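PDB 3CNI: putative ABC type-2 transporter from Thermotoga maritima MSB8, which probably serves as an integral membrane component of an ABC-2 family transporter, of which this calcium-binding domain is one piece. Local coordinates for residues K12-R17 / K45-A50; F112-P117 / Q121-P126. All coordinates share one frame; numbering follows the deposited sequence. Where two conformers were deposited one is given.

Contact 1: K12-R17 / K45-A50; sequences KVAIVR and KEAEEA
The methyl of A47, on the helix that runs through K45-A50, comes down onto the strand K12-R17 between the side chains of A14 and V16. These two strand residues are two positions apart and so project from the same face of the sheet, where a single alanine can meet both. A14 CB lies 3.7 Å from A47 CB, close to methyl-methyl packing distance. Having alanine at both positions lets the two backbones draw near, with A14 CA and A47 CA 5.7 Å apart. V16 adds one branch of its side chain: chi1 of 163° places CG1 anti to the backbone N, and CG2, beside that N, is the methyl turned to A47. The modelled gap between CG2 and the alanine methyl is implausibly short, so its exact value is doubtful. The buried patch is small, about 120 Å² in all, and the side chains that meet in it are apolar. Y39 of the adjacent strand also packs on A47.

One turn on, the fit is looser, for A50 CB stays 5.5 Å from A14 CB and lies instead against V38. The outer side of the helix is polar, as suits its contact with solvent. K45 and E46 are exposed there, while E48 uses OE2 to hydrogen-bond the hydroxyl of Y83. I15, between the two touching strand residues, turns to the other face and meets L31 of helix 22-32. Strand 12-17 is thus sandwiched between helices and lies parallel to its neighbours 36-41 and 58-62. Helix 44-54 links those two neighbours by passing over the strand between them, a beta-alpha-beta crossover in an alpha/beta/alpha layered unit with local strand order 2-1-3, part of a larger mixed sheet.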
loop_
_atom_site.group_PDB
_atom_site.type_symbol
_atom_site.label_atom_id
_atom_site.label_comp_id
_atom_site.label_asym_id
_atom_site.label_seq_id
_atom_site.Cartn_x
_atom_site.Cartn_y
_atom_site.Cartn_z
ATOM N N LYS A 12 11.248 -3.562 -12.483
ATOM C CA LYS A 12 11.322 -4.783 -13.259
ATOM C C LYS A 12 10.637 -5.856 -12.401
ATOM O O LYS A 12 10.991 -6.065 -11.236
ATOM C CB LYS A 12 12.784 -5.142 -13.585
ATOM C CG LYS A 12 13.345 -4.459 -14.846
ATOM C CD LYS A 12 14.224 -3.229 -14.566
ATOM C CE LYS A 12 14.120 -2.170 -15.709
ATOM N N VAL A 13 9.634 -6.489 -13.004
ATOM C CA VAL A 13 8.834 -7.511 -12.379
ATOM C C VAL A 13 8.526 -8.651 -13.381
ATOM O O VAL A 13 8.303 -8.404 -14.524
ATOM C CB VAL A 13 7.507 -6.869 -11.846
ATOM C CG1 VAL A 13 6.584 -7.893 -11.258
ATOM C CG2 VAL A 13 7.788 -5.736 -10.821
ATOM N N ALA A 14 8.572 -9.896 -12.915
ATOM C CA ALA A 14 8.017 -11.062 -13.606
ATOM C C ALA A 14 6.615 -11.300 -13.108
ATOM O O ALA A 14 6.379 -11.329 -11.902
ATOM C CB ALA A 14 8.832 -12.299 -13.362
ATOM N N ILE A 15 5.686 -11.480 -14.047
ATOM C CA ILE A 15 4.323 -11.916 -13.731
ATOM C C ILE A 15 4.149 -13.357 -14.158
ATOM O O ILE A 15 4.389 -13.725 -15.275
ATOM C CB ILE A 15 3.277 -11.039 -14.392
ATOM C CG1 ILE A 15 3.532 -9.562 -14.079
ATOM C CG2 ILE A 15 1.811 -11.464 -13.969
ATOM C CD1 ILE A 15 2.916 -8.604 -15.169
ATOM N N VAL A 16 3.761 -14.186 -13.211
ATOM C CA VAL A 16 3.520 -15.624 -13.430
ATOM C C VAL A 16 2.004 -15.859 -13.221
ATOM O O VAL A 16 1.484 -15.700 -12.124
ATOM C CB VAL A 16 4.300 -16.453 -12.393
ATOM C CG1 VAL A 16 3.760 -17.857 -12.317
ATOM C CG2 VAL A 16 5.749 -16.431 -12.685
ATOM N N ARG A 17 1.273 -16.128 -14.285
ATOM C CA ARG A 17 -0.189 -16.275 -14.159
ATOM C C ARG A 17 -0.491 -17.697 -14.378
ATOM O O ARG A 17 -0.223 -18.203 -15.432
ATOM C CB ARG A 17 -0.989 -15.412 -15.133
ATOM C CG ARG A 17 -2.544 -15.649 -14.963
ATOM C CD ARG A 17 -3.420 -14.623 -15.668
ATOM N NE ARG A 17 -3.031 -14.439 -17.054
ATOM C CZ ARG A 17 -3.270 -15.291 -18.009
ATOM N NH1 ARG A 17 -2.866 -15.008 -19.228
ATOM N NH2 ARG A 17 -3.932 -16.408 -17.767
ATOM N N LYS A 45 9.575 -21.255 -12.706
ATOM C CA LYS A 45 11.024 -21.557 -12.748
ATOM C C LYS A 45 11.686 -20.607 -13.740
ATOM O O LYS A 45 12.816 -20.133 -13.570
ATOM C CB LYS A 45 11.287 -23.010 -13.171
ATOM C CG LYS A 45 12.018 -23.874 -12.132
ATOM N N GLU A 46 10.946 -20.327 -14.793
ATOM C CA GLU A 46 11.407 -19.463 -15.864
ATOM C C GLU A 46 11.294 -17.987 -15.440
ATOM O O GLU A 46 12.036 -17.132 -15.938
ATOM C CB GLU A 46 10.592 -19.745 -17.134
ATOM C CG GLU A 46 10.933 -18.892 -18.390
ATOM C CD GLU A 46 12.037 -19.476 -19.273
ATOM O OE1 GLU A 46 11.764 -20.423 -20.045
ATOM O OE2 GLU A 46 13.182 -18.970 -19.198
ATOM N N ALA A 47 10.368 -17.676 -14.538
ATOM C CA ALA A 47 10.209 -16.285 -14.094
ATOM C C ALA A 47 11.351 -16.015 -13.124
ATOM O O ALA A 47 11.940 -14.940 -13.126
ATOM C CB ALA A 47 8.824 -16.003 -13.442
ATOM N N GLU A 48 11.641 -17.017 -12.311
ATOM C CA GLU A 48 12.762 -16.983 -11.407
ATOM C C GLU A 48 14.072 -16.774 -12.146
ATOM O O GLU A 48 15.009 -16.176 -11.634
ATOM C CB GLU A 48 12.857 -18.264 -10.584
ATOM C CG GLU A 48 14.175 -18.291 -9.830
ATOM C CD GLU A 48 14.189 -19.181 -8.616
ATOM O OE1 GLU A 48 14.678 -20.324 -8.732
ATOM O OE2 GLU A 48 13.759 -18.720 -7.533
ATOM N N GLU A 49 14.132 -17.270 -13.371
ATOM C CA GLU A 49 15.348 -17.206 -14.139
ATOM C C GLU A 49 15.516 -15.859 -14.813
ATOM O O GLU A 49 16.601 -15.292 -14.815
ATOM C CB GLU A 49 15.427 -18.368 -15.111
ATOM C CG GLU A 49 15.680 -19.711 -14.366
ATOM N N ALA A 50 14.422 -15.310 -15.310
ATOM C CA ALA A 50 14.434 -13.945 -15.840
ATOM C C ALA A 50 14.748 -12.927 -14.730
ATOM O O ALA A 50 15.393 -11.921 -14.987
ATOM C CB ALA A 50 13.122 -13.596 -16.557
#

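Contact 2: F112-P117 / Q121-P126; sequences FLLNDP and QLLFDP
L113 lays its CD1 methyl over the face of the peptide group joining L122 to L123, 3.7 Å from L122 C. The site is a small apolar core inside the long irregular connection between helix 89-107 and strand 127-135 of this alpha/beta domain: the chain passes through F112-P117, doubles back, and packs Q121-P126 against its own earlier part. L113 is buried and forms the centre of this packing. Its chi1 of -55° sets CG anti to the carbonyl carbon, and the extended chi2 carries CD1 on toward the other segment. Besides the peptide, that methyl meets L122 CB at 3.9 Å and P126 CB at 4.1 Å, so one branch touches three residues. A branched aliphatic chain suits the place, since it can lie against backbone and proline ring alike without bringing in a polar group.

L123 approaches alongside, its CD2 being 4.1 Å from L113 CB. Its other methyl, CD1, makes a looser contact with L114 CD2 at 4.3 Å. L114 starts out away from the returning segment, but the end of its side chain swings back to reach it. L114 stands at the margin and also packs on L89 of the second subunit.

Beyond the leucines the returning segment is held at the dimer interface. D125 OD2 forms a salt bridge with K75 and a hydrogen bond with N150 of the second subunit, while F124, turned away from L113, packs on M149 of that subunit. L122 and L123 are presented by a helix-like turn lacking regular helical bonding, in which F124 N donates to Q121 O at 3.0 Å.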
loop_
_atom_site.group_PDB
_atom_site.type_symbol
_atom_site.label_atom_id
_atom_site.label_comp_id
_atom_site.label_asym_id
_atom_site.label_seq_id
_atom_site.Cartn_x
_atom_site.Cartn_y
_atom_site.Cartn_z
ATOM N N PHE A 112 -15.272 -4.631 -11.709
ATOM C CA PHE A 112 -15.593 -6.008 -11.979
ATOM C C PHE A 112 -16.237 -6.628 -10.726
ATOM O O PHE A 112 -16.796 -7.710 -10.754
ATOM C CB PHE A 112 -14.337 -6.746 -12.479
ATOM C CG PHE A 112 -13.398 -5.884 -13.385
ATOM C CD1 PHE A 112 -12.021 -5.944 -13.248
ATOM C CD2 PHE A 112 -13.902 -5.051 -14.354
ATOM C CE1 PHE A 112 -11.181 -5.184 -14.045
ATOM C CE2 PHE A 112 -13.060 -4.309 -15.168
ATOM C CZ PHE A 112 -11.715 -4.379 -15.004
ATOM N N LEU A 113 -16.207 -5.873 -9.666
ATOM C CA LEU A 113 -16.751 -6.352 -8.417
ATOM C C LEU A 113 -18.077 -5.723 -8.146
ATOM O O LEU A 113 -18.659 -5.925 -7.081
ATOM C CB LEU A 113 -15.784 -6.061 -7.285
ATOM C CG LEU A 113 -14.366 -6.608 -7.461
ATOM C CD1 LEU A 113 -13.488 -6.147 -6.297
ATOM C CD2 LEU A 113 -14.404 -8.137 -7.619
ATOM N N LEU A 114 -18.574 -4.959 -9.107
ATOM C CA LEU A 114 -19.849 -4.235 -8.912
ATOM C C LEU A 114 -21.040 -5.136 -9.181
ATOM O O LEU A 114 -22.167 -4.782 -8.869
ATOM C CB LEU A 114 -19.932 -2.967 -9.782
ATOM C CG LEU A 114 -18.984 -1.838 -9.386
ATOM C CD1 LEU A 114 -19.048 -0.723 -10.468
ATOM C CD2 LEU A 114 -19.268 -1.314 -7.946
ATOM N N ASN A 115 -20.759 -6.342 -9.646
ATOM C CA ASN A 115 -21.811 -7.210 -10.259
ATOM C C ASN A 115 -22.785 -7.859 -9.189
ATOM O O ASN A 115 -23.996 -7.635 -9.207
ATOM C CB ASN A 115 -21.204 -8.322 -11.172
ATOM C CG ASN A 115 -20.081 -7.800 -12.159
ATOM O OD1 ASN A 115 -19.475 -8.595 -12.927
ATOM N ND2 ASN A 115 -19.806 -6.479 -12.119
ATOM N N ASP A 116 -22.199 -8.663 -8.287
ATOM C CA ASP A 116 -22.908 -9.344 -7.167
ATOM C C ASP A 116 -22.929 -8.490 -5.897
ATOM O O ASP A 116 -22.155 -7.557 -5.752
ATOM C CB ASP A 116 -22.209 -10.687 -6.746
ATOM C CG ASP A 116 -22.315 -11.802 -7.775
ATOM O OD1 ASP A 116 -23.349 -11.857 -8.473
ATOM O OD2 ASP A 116 -21.424 -12.690 -7.798
ATOM N N PRO A 117 -23.784 -8.868 -4.935
ATOM C CA PRO A 117 -23.688 -8.390 -3.561
ATOM C C PRO A 117 -22.631 -9.213 -2.833
ATOM O O PRO A 117 -22.047 -8.740 -1.857
ATOM C CB PRO A 117 -25.078 -8.695 -2.990
ATOM C CG PRO A 117 -25.460 -10.002 -3.677
ATOM C CD PRO A 117 -24.797 -9.933 -5.076
ATOM N N GLN A 121 -17.797 -6.462 -0.410
ATOM C CA GLN A 121 -16.657 -6.343 0.568
ATOM C C GLN A 121 -15.362 -6.152 -0.185
ATOM O O GLN A 121 -14.444 -5.335 0.171
ATOM C CB GLN A 121 -16.512 -7.655 1.382
ATOM C CG GLN A 121 -17.706 -8.662 1.207
ATOM N N LEU A 122 -15.317 -6.993 -1.222
ATOM C CA LEU A 122 -14.079 -7.119 -1.983
ATOM C C LEU A 122 -13.661 -5.781 -2.583
ATOM O O LEU A 122 -12.571 -5.580 -2.924
ATOM C CB LEU A 122 -14.235 -8.166 -3.089
ATOM C CG LEU A 122 -14.466 -9.606 -2.631
ATOM C CD1 LEU A 122 -14.736 -10.512 -3.822
ATOM C CD2 LEU A 122 -13.280 -10.113 -1.825
ATOM N N LEU A 123 -14.621 -4.882 -2.631
ATOM C CA LEU A 123 -14.387 -3.584 -3.185
ATOM C C LEU A 123 -13.220 -2.952 -2.499
ATOM O O LEU A 123 -12.313 -2.491 -3.144
ATOM C CB LEU A 123 -15.614 -2.711 -3.027
ATOM C CG LEU A 123 -16.558 -2.651 -4.209
ATOM C CD1 LEU A 123 -17.616 -1.593 -3.984
ATOM C CD2 LEU A 123 -15.782 -2.373 -5.444
ATOM N N PHE A 124 -13.261 -2.936 -1.182
ATOM C CA PHE A 124 -12.243 -2.307 -0.389
ATOM C C PHE A 124 -11.052 -3.196 -0.140
ATOM O O PHE A 124 -9.964 -2.723 -0.003
ATOM C CB PHE A 124 -12.815 -1.849 0.928
ATOM C CG PHE A 124 -13.819 -0.781 0.801
ATOM C CD1 PHE A 124 -15.119 -1.069 0.503
ATOM C CD2 PHE A 124 -13.477 0.515 0.994
ATOM C CE1 PHE A 124 -16.048 -0.070 0.384
ATOM C CE2 PHE A 124 -14.405 1.506 0.875
ATOM C CZ PHE A 124 -15.692 1.208 0.573
ATOM N N ASP A 125 -11.264 -4.486 -0.181
ATOM C CA ASP A 125 -10.244 -5.399 0.188
ATOM C C ASP A 125 -10.359 -6.677 -0.576
ATOM O O ASP A 125 -10.797 -7.664 -0.076
ATOM C CB ASP A 125 -10.311 -5.657 1.665
ATOM C CG ASP A 125 -9.059 -6.256 2.205
ATOM O OD1 ASP A 125 -8.001 -6.128 1.578
ATOM O OD2 ASP A 125 -9.139 -6.855 3.272
ATOM N N PRO A 126 -9.906 -6.642 -1.802
ATOM C CA PRO A 126 -10.175 -7.696 -2.746
ATOM C C PRO A 126 -9.108 -8.741 -2.703
ATOM O O PRO A 126 -9.356 -9.831 -3.148
ATOM C CB PRO A 126 -10.114 -6.961 -4.060
ATOM C CG PRO A 126 -9.303 -5.836 -3.783
ATOM C CD PRO A 126 -9.716 -5.378 -2.497
#

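In the fold
Contact 1 and contact 2 lie on opposite sides of the chain's centre, with their own centres 28 Å apart and their nearest atoms about 12 Å from each other; they do not touch. They follow in series along the chain: the crossover unit holding contact 1 is complete before the connection of contact 2 begins. Contact 1 joins helix to sheet and is touched by no other protein chain, whereas contact 2 is a loop packed on itself beside the second subunit. Neither belongs to the calcium site of S99 and E146. The side chain of P126 is nevertheless about 9 Å from a bound calcium ion, and D125 packs on E146 of the second subunit.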